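Local coordinates for uncharacterized protein Atu1656 (Agrobacterium tumefaciens, PDB 2OJH) that is of unknown function but folds as a six-bladed beta-propeller and belongs to the TolB family, at residues T126-Y132 against Y145-R149. Numbering follows the deposited sequence.
Sequences TKNLPSY and YCGIR
Arg149 reaches back from its strand to the turn that leads into Ser131 and Tyr132, in the antiparallel hairpin of strands 131-136 and 142-149 that forms the inner half of one beta-propeller blade. A bend at chi2 (-75°) folds the arginine chain over, and its guanidinium lies with one face against Asn128, whose CB sits 3.5 Å above the plane. At the edge of the same group NH1 donates to Pro130 O at 2.9 Å, approaching from above the carbonyl plane, and makes a second bond to Ile148 O of its own strand. Pro130 O thus has two donors, because Ile148 N also binds it, almost straight (170°). Ser131 OG, beside its own backbone N with chi1 near -58°, donates to Asn128 O at 2.7 Å in the carbonyl plane, tying together the turn that holds the cis peptide before Pro130. Glu165, on the fourth strand of the blade (165-167), gathers the polar ends on this side: it forms a salt bridge with Arg149 NH2 and accepts hydrogen bonds from Tyr145 OH and Asn128 ND2, which probably helps fix the guanidinium's rotation. The Tyr145 ring lies on the same face of the sheet, meeting Ser131 CB obliquely at 3.6 Å from CD2, while Thr126 CG2 approaches its far end. On the other face, Ile148 CD1 touches the edge of the Tyr132 ring near its plane and also packs on Pro130 CG at 4.0 Å. Between these layers the backbones of Tyr132 and Cys146 form a hydrogen-bonded pair, with Tyr132 N donating to Cys146 O at 2.7 Å and Cys146 N returning the bond to Tyr132 O.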
ATOM      1  N   THR A 126      13.071  -3.977 -11.195  1.00 36.32           N
ATOM      2  CA  THR A 126      14.178  -3.697 -10.303  1.00 36.82           C
ATOM      3  C   THR A 126      15.278  -4.759 -10.287  1.00 37.80           C
ATOM      4  O   THR A 126      15.035  -5.921  -9.937  1.00 38.36           O
ATOM      5  CB  THR A 126      13.683  -3.564  -8.888  1.00 36.45           C
ATOM      6  OG1 THR A 126      12.946  -4.744  -8.540  1.00 36.37           O
ATOM      7  CG2 THR A 126      12.795  -2.348  -8.767  1.00 36.35           C
ATOM      8  N   LYS A 127      16.493  -4.343 -10.646  1.00 37.51           N
ATOM      9  CA  LYS A 127      17.639  -5.229 -10.630  1.00 36.81           C
ATOM     10  C   LYS A 127      18.313  -5.271  -9.270  1.00 37.42           C
ATOM     11  O   LYS A 127      19.121  -6.152  -9.033  1.00 37.99           O
ATOM     12  CB  LYS A 127      18.638  -4.823 -11.714  1.00 37.25           C
ATOM     13  CG  LYS A 127      18.097  -5.054 -13.130  1.00 37.04           C
ATOM     14  CD  LYS A 127      19.000  -4.437 -14.153  1.00 40.04           C
ATOM     15  CE  LYS A 127      18.353  -4.492 -15.534  1.00 40.87           C
ATOM     16  NZ  LYS A 127      19.291  -3.879 -16.488  1.00 43.15           N
ATOM     17  N   ASN A 128      17.983  -4.318  -8.397  1.00 36.53           N
ATOM     18  CA  ASN A 128      18.587  -4.202  -7.060  1.00 37.92           C
ATOM     19  C   ASN A 128      17.552  -4.582  -6.023  1.00 37.64           C
ATOM     20  O   ASN A 128      16.459  -3.993  -5.996  1.00 38.00           O
ATOM     21  CB  ASN A 128      19.079  -2.779  -6.831  1.00 38.09           C
ATOM     22  CG  ASN A 128      20.155  -2.346  -7.850  1.00 41.39           C
ATOM     23  OD1 ASN A 128      21.031  -3.125  -8.221  1.00 43.16           O
ATOM     24  ND2 ASN A 128      20.080  -1.095  -8.292  1.00 42.27           N
ATOM     25  N   LEU A 129      17.880  -5.585  -5.199  1.00 37.74           N
ATOM     26  CA  LEU A 129      16.891  -6.283  -4.365  1.00 37.92           C
ATOM     27  C   LEU A 129      17.287  -6.290  -2.900  1.00 37.73           C
ATOM     28  O   LEU A 129      18.460  -6.081  -2.574  1.00 37.71           O
ATOM     29  CB  LEU A 129      16.701  -7.730  -4.859  1.00 38.00           C
ATOM     30  CG  LEU A 129      16.484  -7.875  -6.360  1.00 40.03           C
ATOM     31  CD1 LEU A 129      16.309  -9.328  -6.780  1.00 40.59           C
ATOM     32  CD2 LEU A 129      15.256  -7.061  -6.822  1.00 41.03           C
ATOM     33  N   PRO A 130      16.302  -6.491  -2.002  1.00 37.54           N
ATOM     34  CA  PRO A 130      14.890  -6.551  -2.340  1.00 37.02           C
ATOM     35  C   PRO A 130      14.253  -5.162  -2.515  1.00 37.60           C
ATOM     36  O   PRO A 130      14.692  -4.174  -1.895  1.00 37.74           O
ATOM     37  CB  PRO A 130      14.268  -7.239  -1.125  1.00 37.17           C
ATOM     38  CG  PRO A 130      15.144  -6.901  -0.003  1.00 36.88           C
ATOM     39  CD  PRO A 130      16.528  -6.673  -0.551  1.00 36.98           C
ATOM     40  N   SER A 131      13.220  -5.112  -3.348  1.00 36.54           N
ATOM     41  CA  SER A 131      12.437  -3.897  -3.574  1.00 36.18           C
ATOM     42  C   SER A 131      10.922  -4.171  -3.463  1.00 36.73           C
ATOM     43  O   SER A 131      10.421  -5.178  -3.979  1.00 34.48           O
ATOM     44  CB  SER A 131      12.782  -3.305  -4.931  1.00 34.98           C
ATOM     45  OG  SER A 131      14.169  -3.020  -5.026  1.00 34.31           O
ATOM     46  N   TYR A 132      10.207  -3.284  -2.753  1.00 36.49           N
ATOM     47  CA  TYR A 132       8.785  -3.493  -2.415  1.00 36.43           C
ATOM     48  C   TYR A 132       7.918  -2.384  -3.031  1.00 36.59           C
ATOM     49  O   TYR A 132       8.009  -1.235  -2.634  1.00 36.51           O
ATOM     50  CB  TYR A 132       8.615  -3.538  -0.897  1.00 38.14           C
ATOM     51  CG  TYR A 132       9.482  -4.601  -0.264  1.00 39.93           C
ATOM     52  CD1 TYR A 132       9.013  -5.920  -0.117  1.00 39.17           C
ATOM     53  CD2 TYR A 132      10.775  -4.303   0.173  1.00 38.11           C
ATOM     54  CE1 TYR A 132       9.809  -6.904   0.478  1.00 39.63           C
ATOM     55  CE2 TYR A 132      11.574  -5.277   0.719  1.00 41.13           C
ATOM     56  CZ  TYR A 132      11.080  -6.575   0.875  1.00 42.56           C
ATOM     57  OH  TYR A 132      11.887  -7.529   1.449  1.00 41.74           O
ATOM     58  N   TYR A 145       8.902   3.043  -4.250  1.00 38.08           N
ATOM     59  CA  TYR A 145       9.052   1.758  -3.561  1.00 37.87           C
ATOM     60  C   TYR A 145      10.024   1.801  -2.415  1.00 37.59           C
ATOM     61  O   TYR A 145      10.812   2.763  -2.265  1.00 38.08           O
ATOM     62  CB  TYR A 145       9.475   0.654  -4.548  1.00 37.51           C
ATOM     63  CG  TYR A 145      10.746   0.885  -5.365  1.00 38.75           C
ATOM     64  CD1 TYR A 145      10.746   1.735  -6.483  1.00 36.69           C
ATOM     65  CD2 TYR A 145      11.922   0.192  -5.073  1.00 37.96           C
ATOM     66  CE1 TYR A 145      11.898   1.937  -7.229  1.00 38.78           C
ATOM     67  CE2 TYR A 145      13.069   0.372  -5.826  1.00 37.58           C
ATOM     68  CZ  TYR A 145      13.053   1.251  -6.914  1.00 38.58           C
ATOM     69  OH  TYR A 145      14.183   1.424  -7.699  1.00 38.88           O
ATOM     70  N   CYS A 146       9.983   0.763  -1.586  1.00 38.28           N
ATOM     71  CA  CYS A 146      10.959   0.639  -0.495  1.00 36.92           C
ATOM     72  C   CYS A 146      12.023  -0.284  -1.073  1.00 37.91           C
ATOM     73  O   CYS A 146      11.684  -1.335  -1.657  1.00 36.73           O
ATOM     74  CB  CYS A 146      10.344   0.005   0.749  1.00 37.47           C
ATOM     75  SG  CYS A 146      11.578  -0.270   2.077  1.00 39.45           S
ATOM     76  N   GLY A 147      13.286   0.154  -1.023  1.00 37.42           N
ATOM     77  CA  GLY A 147      14.403  -0.677  -1.418  1.00 36.16           C
ATOM     78  C   GLY A 147      15.281  -0.919  -0.218  1.00 38.09           C
ATOM     79  O   GLY A 147      15.616   0.033   0.508  1.00 36.82           O
ATOM     80  N   ILE A 148      15.659  -2.177   0.015  1.00 37.70           N
ATOM     81  CA  ILE A 148      16.609  -2.456   1.096  1.00 37.86           C
ATOM     82  C   ILE A 148      17.952  -2.752   0.454  1.00 38.37           C
ATOM     83  O   ILE A 148      18.035  -3.592  -0.458  1.00 38.85           O
ATOM     84  CB  ILE A 148      16.165  -3.608   2.041  1.00 37.18           C
ATOM     85  CG1 ILE A 148      14.750  -3.365   2.553  1.00 36.50           C
ATOM     86  CG2 ILE A 148      17.108  -3.728   3.259  1.00 38.65           C
ATOM     87  CD1 ILE A 148      14.097  -4.636   3.091  1.00 37.80           C
ATOM     88  N   ARG A 149      18.972  -2.005   0.877  1.00 38.54           N
ATOM     89  CA  ARG A 149      20.321  -2.143   0.335  1.00 39.11           C
ATOM     90  C   ARG A 149      21.286  -2.259   1.490  1.00 40.34           C
ATOM     91  O   ARG A 149      21.481  -1.307   2.247  1.00 39.10           O
ATOM     92  CB  ARG A 149      20.669  -0.938  -0.528  1.00 39.67           C
ATOM     93  CG  ARG A 149      19.583  -0.556  -1.553  1.00 39.55           C
ATOM     94  CD  ARG A 149      19.533  -1.502  -2.758  1.00 39.81           C
ATOM     95  NE  ARG A 149      18.498  -1.068  -3.692  1.00 40.69           N
ATOM     96  CZ  ARG A 149      17.275  -1.604  -3.780  1.00 42.60           C
ATOM     97  NH1 ARG A 149      16.923  -2.621  -3.005  1.00 41.41           N
ATOM     98  NH2 ARG A 149      16.400  -1.134  -4.655  1.00 39.20           N
TER